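Local coordinates for transglutaminase-like domain-containing protein (Streptococcus suis, PDB 4XZ7), which probably acts as a transglutaminase that cross-links proteins through acyl transfer, and works as a virulence factor that helps the bacterium resist phagocytosis, at residues F65-N69 with G70-Q74; I122-L125 with F126-L130; T164-N167 with K168-D172; D215-K218 with A219-Y223; A243-N246 with Y247-S251. One frame throughout, in Å; residues are numbered along the deposited sequence.

Interaction 1 (F65-N69 with G70-Q74)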
loop_
_atom_site.group_PDB
_atom_site.type_symbol
_atom_site.label_atom_id
_atom_site.label_comp_id
_atom_site.label_asym_id
_atom_site.label_seq_id
_atom_site.Cartn_x
_atom_site.Cartn_y
_atom_site.Cartn_z
ATOM N N PHE B 65 -22.719 17.156 12.482
ATOM C CA PHE B 65 -23.514 16.865 13.655
ATOM C C PHE B 65 -24.958 17.065 13.265
ATOM O O PHE B 65 -25.250 17.932 12.446
ATOM C CB PHE B 65 -23.113 17.778 14.819
ATOM C CG PHE B 65 -21.703 17.562 15.291
ATOM C CD1 PHE B 65 -20.638 18.164 14.637
ATOM C CD2 PHE B 65 -21.441 16.725 16.374
ATOM C CE1 PHE B 65 -19.335 17.945 15.051
ATOM C CE2 PHE B 65 -20.139 16.500 16.793
ATOM C CZ PHE B 65 -19.087 17.109 16.130
ATOM N N LEU B 66 -25.857 16.269 13.834
ATOM C CA LEU B 66 -27.276 16.405 13.521
ATOM C C LEU B 66 -28.036 17.088 14.633
ATOM O O LEU B 66 -27.828 16.791 15.813
ATOM C CB LEU B 66 -27.906 15.034 13.258
ATOM C CG LEU B 66 -27.335 14.235 12.100
ATOM C CD1 LEU B 66 -28.279 13.097 11.785
ATOM C CD2 LEU B 66 -27.161 15.135 10.886
ATOM N N VAL B 67 -28.926 17.997 14.258
ATOM C CA VAL B 67 -29.891 18.528 15.197
ATOM C C VAL B 67 -31.267 18.109 14.695
ATOM O O VAL B 67 -31.619 18.373 13.556
ATOM C CB VAL B 67 -29.804 20.063 15.333
ATOM C CG1 VAL B 67 -30.799 20.559 16.363
ATOM C CG2 VAL B 67 -28.393 20.481 15.728
ATOM N N ILE B 68 -32.038 17.430 15.532
ATOM C CA ILE B 68 -33.314 16.882 15.081
ATOM C C ILE B 68 -34.483 17.487 15.839
ATOM O O ILE B 68 -34.599 17.323 17.063
ATOM C CB ILE B 68 -33.329 15.350 15.218
ATOM C CG1 ILE B 68 -32.173 14.769 14.408
ATOM C CG2 ILE B 68 -34.666 14.781 14.748
ATOM C CD1 ILE B 68 -32.057 13.299 14.485
ATOM N N ASN B 69 -35.346 18.189 15.105
ATOM C CA ASN B 69 -36.485 18.895 15.704
ATOM C C ASN B 69 -36.027 19.835 16.821
ATOM O O ASN B 69 -36.659 19.932 17.880
ATOM C CB ASN B 69 -37.534 17.910 16.236
ATOM C CG ASN B 69 -38.195 17.092 15.126
ATOM O OD1 ASN B 69 -37.969 17.329 13.941
ATOM N ND2 ASN B 69 -39.028 16.137 15.514
ATOM N N GLY B 70 -34.911 20.518 16.575
ATOM C CA GLY B 70 -34.388 21.486 17.521
ATOM C C GLY B 70 -33.535 20.884 18.625
ATOM O O GLY B 70 -32.980 21.611 19.446
ATOM N N LYS B 71 -33.419 19.565 18.659
ATOM C CA LYS B 71 -32.684 18.921 19.747
ATOM C C LYS B 71 -31.257 18.529 19.381
ATOM O O LYS B 71 -31.013 17.874 18.370
ATOM C CB LYS B 71 -33.439 17.692 20.236
ATOM C CG LYS B 71 -34.820 18.013 20.781
ATOM C CD LYS B 71 -35.336 16.859 21.614
ATOM C CE LYS B 71 -34.955 15.512 21.003
ATOM N NZ LYS B 71 -35.225 14.392 21.948
ATOM N N VAL B 72 -30.316 18.912 20.238
ATOM C CA VAL B 72 -28.908 18.613 20.014
ATOM C C VAL B 72 -28.529 17.204 20.498
ATOM O O VAL B 72 -27.507 16.659 20.095
ATOM C CB VAL B 72 -27.997 19.670 20.699
ATOM C CG1 VAL B 72 -28.157 21.027 20.009
ATOM C CG2 VAL B 72 -28.322 19.785 22.168
ATOM N N THR B 73 -29.352 16.621 21.365
ATOM C CA THR B 73 -29.115 15.260 21.829
ATOM C C THR B 73 -30.385 14.423 21.862
ATOM O O THR B 73 -31.492 14.952 21.911
ATOM C CB THR B 73 -28.492 15.224 23.243
ATOM O OG1 THR B 73 -29.378 15.847 24.187
ATOM C CG2 THR B 73 -27.138 15.925 23.264
ATOM N N GLN B 74 -30.185 13.110 21.853
ATOM C CA GLN B 74 -31.223 12.097 22.020
ATOM C C GLN B 74 -31.067 11.417 23.382
ATOM O O GLN B 74 -29.979 10.963 23.740
ATOM C CB GLN B 74 -31.134 11.052 20.894
ATOM C CG GLN B 74 -31.230 11.655 19.490
ATOM C CD GLN B 74 -32.615 12.264 19.221
ATOM O OE1 GLN B 74 -33.645 11.642 19.513
ATOM N NE2 GLN B 74 -32.637 13.487 18.678
HETATM O O HOH W 1 -27.374 14.924 17.853
HETATM O O HOH W 2 -33.841 20.306 14.079
#
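Gly-70 meets Val-67 from across a tight reversal, its carbonyl carbon 3.6 Å from Val-67 CG1. This branch stands anti to the backbone N of Val-67 (chi1 -178°), which swings it toward the turn. Asn-69 and Gly-70 both have positive phi, as the type I' beta turn from Ile-68 to Lys-71 requires. Gly-70 N donates to a water at 2.7 Å, and that water bonds weakly to Val-67 O. Lys-71 forms an antiparallel hydrogen-bonded pair with Ile-68: its N donates to Ile-68 O at 3.0 Å, and its O accepts from Ile-68 N. Lys-71 CB rests 3.4 Å from Ile-68 O, while the chain, bent at chi3, carries NZ away to Asn-154. At Val-72 direct backbone bonding to the strand has stopped, although the chains remain close; CG1 lies 4.3 Å from Val-67 CG2, the Val-72 side chain also packs on Leu-26 and Tyr-29 of helix 19-29, and a second water donates to both Val-72 O and Leu-66 O. Gln-74, folded at chi2, brings NE2 to 4.0 Å from Ile-68 CB, and its OE1 accepts from Asn-154 N. A single bridge thus closes the turn at the end of strand 63-68, and beyond it a water satisfies two carbonyl oxygens that could not bond each other.

Interaction 2 (I122-L125 with F126-L130)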
loop_
_atom_site.group_PDB
_atom_site.type_symbol
_atom_site.label_atom_id
_atom_site.label_comp_id
_atom_site.label_asym_id
_atom_site.label_seq_id
_atom_site.Cartn_x
_atom_site.Cartn_y
_atom_site.Cartn_z
ATOM N N ILE B 122 -26.187 6.856 2.581
ATOM C CA ILE B 122 -27.389 7.673 2.444
ATOM C C ILE B 122 -28.304 7.291 3.603
ATOM O O ILE B 122 -28.314 6.125 4.037
ATOM C CB ILE B 122 -28.088 7.461 1.062
ATOM C CG1 ILE B 122 -29.396 8.239 0.961
ATOM C CG2 ILE B 122 -28.368 5.982 0.786
ATOM C CD1 ILE B 122 -29.852 8.418 -0.475
ATOM N N HIS B 123 -29.038 8.271 4.123
ATOM C CA HIS B 123 -29.887 8.061 5.290
ATOM C C HIS B 123 -31.278 8.642 5.067
ATOM O O HIS B 123 -31.468 9.542 4.252
ATOM C CB HIS B 123 -29.275 8.700 6.544
ATOM C CG HIS B 123 -27.791 8.536 6.655
ATOM N ND1 HIS B 123 -27.199 7.443 7.256
ATOM C CD2 HIS B 123 -26.776 9.341 6.257
ATOM C CE1 HIS B 123 -25.887 7.581 7.215
ATOM N NE2 HIS B 123 -25.603 8.724 6.608
ATOM N N ALA B 124 -32.255 8.143 5.804
ATOM C CA ALA B 124 -33.611 8.630 5.612
ATOM C C ALA B 124 -34.462 8.304 6.824
ATOM O O ALA B 124 -34.209 7.315 7.516
ATOM C CB ALA B 124 -34.221 8.034 4.343
ATOM N N LEU B 125 -35.460 9.147 7.087
ATOM C CA LEU B 125 -36.385 8.909 8.194
ATOM C C LEU B 125 -37.475 7.906 7.830
ATOM O O LEU B 125 -38.301 7.534 8.670
ATOM C CB LEU B 125 -37.016 10.223 8.653
ATOM C CG LEU B 125 -36.017 11.185 9.302
ATOM C CD1 LEU B 125 -36.676 12.531 9.531
ATOM C CD2 LEU B 125 -35.453 10.626 10.596
ATOM N N PHE B 126 -37.480 7.475 6.576
ATOM C CA PHE B 126 -38.355 6.390 6.146
ATOM C C PHE B 126 -37.476 5.197 5.818
ATOM O O PHE B 126 -36.276 5.342 5.608
ATOM C CB PHE B 126 -39.211 6.802 4.943
ATOM C CG PHE B 126 -38.417 7.381 3.809
ATOM C CD1 PHE B 126 -37.876 6.557 2.829
ATOM C CD2 PHE B 126 -38.208 8.739 3.720
ATOM C CE1 PHE B 126 -37.136 7.089 1.790
ATOM C CE2 PHE B 126 -37.472 9.272 2.684
ATOM C CZ PHE B 126 -36.932 8.447 1.721
ATOM N N LYS B 127 -38.076 4.021 5.765
ATOM C CA LYS B 127 -37.311 2.791 5.637
ATOM C C LYS B 127 -36.640 2.698 4.287
ATOM O O LYS B 127 -37.292 2.753 3.242
ATOM C CB LYS B 127 -38.198 1.573 5.845
ATOM C CG LYS B 127 -37.451 0.268 5.695
ATOM C CD LYS B 127 -38.266 -0.890 6.261
ATOM C CE LYS B 127 -37.513 -2.198 6.094
ATOM N NZ LYS B 127 -38.323 -3.340 6.565
ATOM N N ILE B 128 -35.323 2.568 4.323
ATOM C CA ILE B 128 -34.555 2.312 3.126
ATOM C C ILE B 128 -33.578 1.206 3.450
ATOM O O ILE B 128 -33.037 1.149 4.568
ATOM C CB ILE B 128 -33.795 3.559 2.633
ATOM C CG1 ILE B 128 -32.911 4.120 3.745
ATOM C CG2 ILE B 128 -34.788 4.609 2.166
ATOM C CD1 ILE B 128 -31.857 5.145 3.301
ATOM N N GLU B 129 -33.375 0.319 2.482
ATOM C CA GLU B 129 -32.325 -0.692 2.567
ATOM C C GLU B 129 -31.918 -1.148 1.168
ATOM O O GLU B 129 -32.635 -0.921 0.191
ATOM C CB GLU B 129 -32.781 -1.883 3.410
ATOM C CG GLU B 129 -34.224 -2.294 3.202
ATOM C CD GLU B 129 -34.534 -3.661 3.792
ATOM O OE1 GLU B 129 -34.870 -4.564 2.997
ATOM O OE2 GLU B 129 -34.442 -3.836 5.037
ATOM N N LEU B 130 -30.751 -1.768 1.066
ATOM C CA LEU B 130 -30.388 -2.489 -0.157
ATOM C C LEU B 130 -30.486 -3.982 0.137
ATOM O O LEU B 130 -29.819 -4.475 1.058
ATOM C CB LEU B 130 -28.980 -2.113 -0.627
ATOM C CG LEU B 130 -28.791 -0.635 -0.958
ATOM C CD1 LEU B 130 -27.337 -0.348 -1.322
ATOM C CD2 LEU B 130 -29.733 -0.213 -2.084
#
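Ala-124 places its methyl squarely over one face of the Phe-126 ring, a CH-pi contact of 3.8 Å from CB to the ring centroid and only 11° off the ring normal. The two residues flank a bend at the end of strand 121-124, in a mixed sheet where this strand runs antiparallel to strand 157-167; after Leu-125 the chain doubles back, so that the loop leading to helix 132-140 returns along the strand it has just left. Phe-126 has its CG lodged between backbone N and carbonyl carbon (chi1 52°), and the ring, stood nearly upright by chi2, is thereby folded back over the residue two places earlier. The ring carbons lie at nearly equal distances from that methyl, and Phe-126 O is 3.6 Å from Ala-124 CB. Ile-128 takes a similar first torsion with CG1 (chi1 55°), and from there the chain extends to send CD1 inward against the strand. That methyl reaches Ala-124 CB at 3.9 Å and the CG2 branch of Ile-122 at 4.4 Å. Tyr-98 of helix 95-101 touches Ile-122, Phe-126 and Ile-128 alike, adding to the apolar packing. Within the strand, Ile-128 CD1 comes closest to Ile-122 O, at 3.7 Å.

Interaction 3 (T164-N167 with K168-D172)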
loop_
_atom_site.group_PDB
_atom_site.type_symbol
_atom_site.label_atom_id
_atom_site.label_comp_id
_atom_site.label_asym_id
_atom_site.label_seq_id
_atom_site.Cartn_x
_atom_site.Cartn_y
_atom_site.Cartn_z
ATOM N N THR B 164 -22.192 4.964 -2.127
ATOM C CA THR B 164 -21.182 4.697 -3.150
ATOM C C THR B 164 -20.838 3.211 -3.212
ATOM O O THR B 164 -20.880 2.500 -2.202
ATOM C CB THR B 164 -19.875 5.470 -2.901
ATOM O OG1 THR B 164 -19.389 5.117 -1.611
ATOM C CG2 THR B 164 -20.106 6.996 -2.960
ATOM N N VAL B 165 -20.501 2.758 -4.411
ATOM C CA VAL B 165 -20.002 1.412 -4.606
ATOM C C VAL B 165 -18.511 1.498 -4.921
ATOM O O VAL B 165 -18.033 2.507 -5.453
ATOM C CB VAL B 165 -20.773 0.671 -5.735
ATOM C CG1 VAL B 165 -22.250 0.627 -5.405
ATOM C CG2 VAL B 165 -20.567 1.344 -7.064
ATOM N N ASP B 166 -17.777 0.459 -4.551
ATOM C CA ASP B 166 -16.343 0.425 -4.781
ATOM C C ASP B 166 -15.934 -1.033 -4.837
ATOM O O ASP B 166 -16.741 -1.929 -4.551
ATOM C CB ASP B 166 -15.586 1.153 -3.661
ATOM C CG ASP B 166 -14.212 1.659 -4.097
ATOM O OD1 ASP B 166 -13.720 1.261 -5.176
ATOM O OD2 ASP B 166 -13.621 2.456 -3.339
ATOM N N ASN B 167 -14.692 -1.256 -5.244
ATOM C CA ASN B 167 -13.994 -2.522 -5.042
ATOM C C ASN B 167 -14.389 -3.123 -3.708
ATOM O O ASN B 167 -14.320 -2.439 -2.689
ATOM C CB ASN B 167 -12.478 -2.230 -5.119
ATOM C CG ASN B 167 -11.640 -3.463 -5.178
ATOM O OD1 ASN B 167 -11.869 -4.410 -4.439
ATOM N ND2 ASN B 167 -10.619 -3.448 -6.044
ATOM N N LYS B 168 -14.835 -4.379 -3.680
ATOM C CA LYS B 168 -15.329 -4.913 -2.421
ATOM C C LYS B 168 -14.186 -5.116 -1.403
ATOM O O LYS B 168 -14.430 -5.256 -0.205
ATOM C CB LYS B 168 -16.092 -6.225 -2.655
ATOM C CG LYS B 168 -15.223 -7.456 -2.910
ATOM C CD LYS B 168 -16.092 -8.703 -3.191
ATOM C CE LYS B 168 -15.247 -9.967 -3.221
ATOM N NZ LYS B 168 -16.035 -11.202 -3.428
ATOM N N TYR B 169 -12.939 -5.111 -1.868
ATOM C CA TYR B 169 -11.827 -5.263 -0.936
ATOM C C TYR B 169 -11.264 -3.936 -0.430
ATOM O O TYR B 169 -10.124 -3.890 0.034
ATOM C CB TYR B 169 -10.707 -6.086 -1.567
ATOM C CG TYR B 169 -11.108 -7.522 -1.840
ATOM C CD1 TYR B 169 -11.331 -8.414 -0.801
ATOM C CD2 TYR B 169 -11.276 -7.982 -3.142
ATOM C CE1 TYR B 169 -11.713 -9.739 -1.049
ATOM C CE2 TYR B 169 -11.654 -9.297 -3.399
ATOM C CZ TYR B 169 -11.859 -10.166 -2.367
ATOM O OH TYR B 169 -12.210 -11.455 -2.655
ATOM N N TYR B 170 -12.067 -2.874 -0.468
ATOM C CA TYR B 170 -11.627 -1.526 -0.041
ATOM C C TYR B 170 -10.942 -1.487 1.329
ATOM O O TYR B 170 -9.906 -0.825 1.511
ATOM C CB TYR B 170 -12.821 -0.574 -0.025
ATOM C CG TYR B 170 -12.471 0.803 0.487
ATOM C CD1 TYR B 170 -12.541 1.113 1.841
ATOM C CD2 TYR B 170 -12.070 1.791 -0.386
ATOM C CE1 TYR B 170 -12.180 2.380 2.303
ATOM C CE2 TYR B 170 -11.729 3.054 0.064
ATOM C CZ TYR B 170 -11.788 3.341 1.403
ATOM O OH TYR B 170 -11.456 4.606 1.829
ATOM N N GLU B 171 -11.519 -2.168 2.310
ATOM C CA GLU B 171 -10.963 -2.093 3.670
ATOM C C GLU B 171 -9.655 -2.866 3.812
ATOM O O GLU B 171 -8.701 -2.419 4.489
ATOM C CB GLU B 171 -11.998 -2.606 4.690
ATOM C CG GLU B 171 -13.295 -1.789 4.662
ATOM C CD GLU B 171 -13.108 -0.353 5.158
ATOM O OE1 GLU B 171 -14.045 0.462 4.986
ATOM O OE2 GLU B 171 -12.028 -0.033 5.715
ATOM N N ASP B 172 -9.624 -4.028 3.165
ATOM C CA ASP B 172 -8.442 -4.864 3.120
ATOM C C ASP B 172 -7.280 -4.079 2.493
ATOM O O ASP B 172 -6.185 -3.981 3.070
ATOM C CB ASP B 172 -8.757 -6.148 2.353
ATOM C CG ASP B 172 -9.933 -6.917 2.972
ATOM O OD1 ASP B 172 -9.725 -7.510 4.039
ATOM O OD2 ASP B 172 -11.059 -6.924 2.410
#
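Asn-167 opens the turn, and its side chain folds over the backbone just ahead. CB and CG pass beside Lys-168 N. With CG anti to the backbone N (chi1 -170°), the carboxamide points along the chain, and OD1 accepts from Tyr-169 N at 2.9 Å in a fairly straight bond, N-H...O 158°, the donor only slightly tilted from the carbonyl plane. The same OD1 lies 3.5 Å from Tyr-169 CB. The other branch, ND2, turns to the second subunit, where it donates to Asn-183 O and Asp-252 OD2. The bond from Tyr-169 N makes this an Asx turn; it is superposed on a type I beta turn in which Tyr-170 N donates to Asn-167 O at 3.2 Å. Together they take the chain from strand 157-167 into helix 170-181, with Tyr-169 at the N-cap position. Asp-166, just before, bonds to both subunits: its OD1 accepts from Asn-167 N at 2.7 Å and also from Val-186 N of the second subunit. Its OD2 lies 3.4 Å from Tyr-170 CD2, carboxylate and ring planes turned 47° apart, and accepts from Asn-185 N of that same neighbouring subunit.

Interaction 4 (D215-K218 with A219-Y223)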
loop_
_atom_site.group_PDB
_atom_site.type_symbol
_atom_site.label_atom_id
_atom_site.label_comp_id
_atom_site.label_asym_id
_atom_site.label_seq_id
_atom_site.Cartn_x
_atom_site.Cartn_y
_atom_site.Cartn_z
ATOM N N ASP B 215 32.844 -5.387 26.009
ATOM C CA ASP B 215 31.760 -5.780 26.894
ATOM C C ASP B 215 30.545 -4.882 26.706
ATOM O O ASP B 215 29.416 -5.306 26.955
ATOM C CB ASP B 215 32.220 -5.774 28.348
ATOM C CG ASP B 215 33.037 -7.015 28.702
ATOM O OD1 ASP B 215 32.793 -8.078 28.093
ATOM O OD2 ASP B 215 33.920 -6.931 29.582
ATOM N N LYS B 216 30.770 -3.652 26.256
ATOM C CA LYS B 216 29.656 -2.769 25.906
ATOM C C LYS B 216 28.875 -3.394 24.767
ATOM O O LYS B 216 27.651 -3.570 24.866
ATOM C CB LYS B 216 30.152 -1.373 25.525
ATOM C CG LYS B 216 30.995 -0.706 26.618
ATOM C CD LYS B 216 31.226 0.781 26.350
ATOM C CE LYS B 216 32.315 1.342 27.255
ATOM N NZ LYS B 216 32.580 2.777 26.941
ATOM N N VAL B 217 29.593 -3.752 23.698
ATOM C CA VAL B 217 28.976 -4.431 22.552
ATOM C C VAL B 217 28.204 -5.677 22.989
ATOM O O VAL B 217 27.011 -5.837 22.673
ATOM C CB VAL B 217 30.025 -4.849 21.493
ATOM C CG1 VAL B 217 29.370 -5.681 20.408
ATOM C CG2 VAL B 217 30.692 -3.634 20.878
ATOM N N LYS B 218 28.896 -6.546 23.725
ATOM C CA LYS B 218 28.326 -7.804 24.200
ATOM C C LYS B 218 27.004 -7.536 24.922
ATOM O O LYS B 218 25.957 -8.109 24.588
ATOM C CB LYS B 218 29.329 -8.522 25.123
ATOM C CG LYS B 218 29.051 -9.986 25.399
ATOM C CD LYS B 218 29.927 -10.507 26.560
ATOM C CE LYS B 218 31.428 -10.349 26.294
ATOM N NZ LYS B 218 31.974 -11.382 25.359
ATOM N N ALA B 219 27.055 -6.617 25.878
ATOM C CA ALA B 219 25.893 -6.270 26.685
ATOM C C ALA B 219 24.718 -5.760 25.843
ATOM O O ALA B 219 23.576 -6.211 26.016
ATOM C CB ALA B 219 26.280 -5.231 27.718
ATOM N N PHE B 220 24.981 -4.817 24.939
ATOM C CA PHE B 220 23.873 -4.270 24.146
ATOM C C PHE B 220 23.242 -5.327 23.216
ATOM O O PHE B 220 22.016 -5.493 23.167
ATOM C CB PHE B 220 24.319 -3.065 23.324
ATOM C CG PHE B 220 23.192 -2.430 22.571
ATOM C CD1 PHE B 220 22.288 -1.611 23.225
ATOM C CD2 PHE B 220 23.008 -2.688 21.221
ATOM C CE1 PHE B 220 21.234 -1.039 22.537
ATOM C CE2 PHE B 220 21.960 -2.131 20.531
ATOM C CZ PHE B 220 21.067 -1.312 21.182
ATOM N N VAL B 221 24.103 -6.020 22.481
ATOM C CA VAL B 221 23.706 -7.061 21.547
ATOM C C VAL B 221 22.845 -8.115 22.237
ATOM O O VAL B 221 21.763 -8.469 21.749
ATOM C CB VAL B 221 24.948 -7.728 20.921
ATOM C CG1 VAL B 221 24.574 -9.015 20.208
ATOM C CG2 VAL B 221 25.621 -6.777 19.972
ATOM N N GLN B 222 23.315 -8.589 23.391
ATOM C CA GLN B 222 22.596 -9.625 24.121
ATOM C C GLN B 222 21.262 -9.105 24.638
ATOM O O GLN B 222 20.239 -9.803 24.569
ATOM C CB GLN B 222 23.438 -10.163 25.282
ATOM C CG GLN B 222 22.976 -11.533 25.775
ATOM C CD GLN B 222 23.152 -12.643 24.727
ATOM O OE1 GLN B 222 22.180 -13.085 24.101
ATOM N NE2 GLN B 222 24.391 -13.107 24.551
ATOM N N TYR B 223 21.254 -7.876 25.144
ATOM C CA TYR B 223 19.987 -7.313 25.614
ATOM C C TYR B 223 18.921 -7.225 24.516
ATOM O O TYR B 223 17.759 -7.655 24.693
ATOM C CB TYR B 223 20.190 -5.921 26.197
ATOM C CG TYR B 223 18.893 -5.356 26.732
ATOM C CD1 TYR B 223 18.076 -4.552 25.945
ATOM C CD2 TYR B 223 18.478 -5.652 28.020
ATOM C CE1 TYR B 223 16.891 -4.063 26.423
ATOM C CE2 TYR B 223 17.305 -5.155 28.513
ATOM C CZ TYR B 223 16.513 -4.365 27.711
ATOM O OH TYR B 223 15.338 -3.875 28.209
#
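Asp-215 and Ala-219 make one of four successive i to i+4 bonds here in the alpha helix 213-227, part of the transglutaminase-like domain. Ala-219 N donates to Asp-215 O at 2.9 Å, and the methyl of Ala-219 lies close by, CB 3.2 Å from the same oxygen. Lys-216 O accepts next, from Phe-220 N at 2.9 Å. Phe-220 has CG anti to its backbone N, which carries the ring off the turn to pack on Leu-201 and Ser-205 of helix 188-205 and on Ala-274 of helix 264-277. Val-217 provides the side-chain part of the contact. Its O receives Val-221 N in a straight bond (N-H...O 167°), and the two valines stand next to each other on the same flank of the helix, with Val-217 CG1 3.9 Å from Val-221 CG2. Both press on Phe-275 of helix 264-277 and on Ile-309 of strand 305-309, so this stripe of the helix is buried. Lys-218, one step round, runs extended to CD, then bends at chi3 and chi4, and packs on Thr-333 and Ile-334 in a loop. Its carbonyl accepts from Gln-222 N at 2.9 Å, while Gln-222 CB comes within 3.3 Å of Lys-218 O.

Interaction 5 (A243-N246 with Y247-S251)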
loop_
_atom_site.group_PDB
_atom_site.type_symbol
_atom_site.label_atom_id
_atom_site.label_comp_id
_atom_site.label_asym_id
_atom_site.label_seq_id
_atom_site.Cartn_x
_atom_site.Cartn_y
_atom_site.Cartn_z
ATOM N N ALA B 243 7.319 -11.596 -2.068
ATOM C CA ALA B 243 7.100 -10.179 -1.762
ATOM C C ALA B 243 6.300 -10.033 -0.476
ATOM O O ALA B 243 5.250 -10.670 -0.316
ATOM C CB ALA B 243 6.388 -9.477 -2.908
ATOM N N ASP B 244 6.798 -9.193 0.434
ATOM C CA ASP B 244 6.221 -9.082 1.769
ATOM C C ASP B 244 6.560 -7.738 2.427
ATOM O O ASP B 244 7.726 -7.442 2.694
ATOM C CB ASP B 244 6.721 -10.249 2.627
ATOM C CG ASP B 244 6.123 -10.263 4.006
ATOM O OD1 ASP B 244 6.818 -10.737 4.939
ATOM O OD2 ASP B 244 4.973 -9.806 4.161
ATOM N N ILE B 245 5.536 -6.927 2.682
ATOM C CA ILE B 245 5.710 -5.640 3.341
ATOM C C ILE B 245 6.315 -5.854 4.748
ATOM O O ILE B 245 7.072 -5.009 5.262
ATOM C CB ILE B 245 4.351 -4.861 3.424
ATOM C CG1 ILE B 245 4.560 -3.455 4.006
ATOM C CG2 ILE B 245 3.347 -5.602 4.300
ATOM C CD1 ILE B 245 3.265 -2.670 4.132
ATOM N N ASN B 246 6.026 -7.010 5.341
ATOM C CA ASN B 246 6.583 -7.358 6.661
ATOM C C ASN B 246 8.117 -7.425 6.670
ATOM O O ASN B 246 8.746 -7.256 7.715
ATOM C CB ASN B 246 6.011 -8.682 7.146
ATOM C CG ASN B 246 4.535 -8.592 7.471
ATOM O OD1 ASN B 246 4.115 -7.789 8.311
ATOM N ND2 ASN B 246 3.737 -9.411 6.800
ATOM N N TYR B 247 8.723 -7.676 5.511
ATOM C CA TYR B 247 10.180 -7.627 5.423
ATOM C C TYR B 247 10.681 -6.220 5.762
ATOM O O TYR B 247 11.623 -6.027 6.557
ATOM C CB TYR B 247 10.679 -8.033 4.032
ATOM C CG TYR B 247 12.173 -7.829 3.885
ATOM C CD1 TYR B 247 13.077 -8.767 4.371
ATOM C CD2 TYR B 247 12.674 -6.683 3.294
ATOM C CE1 TYR B 247 14.450 -8.569 4.255
ATOM C CE2 TYR B 247 14.029 -6.470 3.180
ATOM C CZ TYR B 247 14.915 -7.409 3.654
ATOM O OH TYR B 247 16.260 -7.168 3.520
ATOM N N TYR B 248 10.022 -5.235 5.180
ATOM C CA TYR B 248 10.407 -3.854 5.395
ATOM C C TYR B 248 10.063 -3.427 6.821
ATOM O O TYR B 248 10.843 -2.714 7.464
ATOM C CB TYR B 248 9.736 -2.964 4.337
ATOM C CG TYR B 248 10.069 -3.494 2.966
ATOM C CD1 TYR B 248 11.371 -3.467 2.514
ATOM C CD2 TYR B 248 9.109 -4.093 2.165
ATOM C CE1 TYR B 248 11.717 -3.980 1.296
ATOM C CE2 TYR B 248 9.447 -4.611 0.917
ATOM C CZ TYR B 248 10.761 -4.552 0.499
ATOM O OH TYR B 248 11.149 -5.052 -0.726
ATOM N N LEU B 249 8.929 -3.901 7.335
ATOM C CA LEU B 249 8.554 -3.581 8.717
ATOM C C LEU B 249 9.503 -4.206 9.746
ATOM O O LEU B 249 9.605 -3.730 10.893
ATOM C CB LEU B 249 7.134 -4.045 9.012
ATOM C CG LEU B 249 6.025 -3.328 8.256
ATOM C CD1 LEU B 249 4.717 -4.101 8.475
ATOM C CD2 LEU B 249 5.915 -1.924 8.796
ATOM N N GLY B 250 10.179 -5.284 9.359
ATOM C CA GLY B 250 11.142 -5.901 10.257
ATOM C C GLY B 250 12.567 -5.422 10.045
ATOM O O GLY B 250 13.470 -5.768 10.837
ATOM N N SER B 251 12.778 -4.651 8.970
ATOM C CA SER B 251 14.128 -4.239 8.575
ATOM C C SER B 251 14.457 -2.759 8.783
ATOM O O SER B 251 15.638 -2.387 8.808
ATOM C CB SER B 251 14.361 -4.574 7.100
ATOM O OG SER B 251 14.246 -5.970 6.867
#
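Asn-246 faces two residues of the next turn at once. Its O accepts from Gly-250 N at 2.9 Å, while its side chain, with CG beside the backbone N (chi1 -68°), leaves OD1 3.7 Å from Leu-249 CD1. ND2 of the same amide donates to Asp-244 OD2 at 2.9 Å, using the syn lone pair of that oxygen. Asp-244 is the N-cap of helix 245-251: OD2 also takes a weak capping bond from Asn-246 N, and OD1 bonds Tyr-242 OH of the second subunit. Tyr-247 closes the first turn, its N donating to Asp-244 O at 3.0 Å, and its CB lies 3.3 Å from the same oxygen. Over the centre of its ring sits Ser-251 OG, which donates to Tyr-247 O at 2.6 Å. Ile-245 O receives Leu-249 N and, weakly, Tyr-248 N; Ile-245 CG1 approaches Leu-249 CG at 4.5 Å.

In the fold
Each contact joins adjoining segments, so the five follow in series along the chain and none nests in or crosses another. Interaction 1 closes the turn leaving strand 63-68, in the first sheet. Interaction 2 folds a loop back on strand 121-124 of the second sheet, its nearest atoms about 6 Å from interaction 1. That sheet also holds strand 157-167, from which interaction 3 leads into helix 170-181. Interactions 4 and 5 lie in the transglutaminase-like domain, within helices 213-227 and 245-251, centres 26 Å apart. Interactions 3 and 5 both touch the second subunit, where Tyr-169 of one copy meets Tyr-248 of the other, linking the two regions across the dimer.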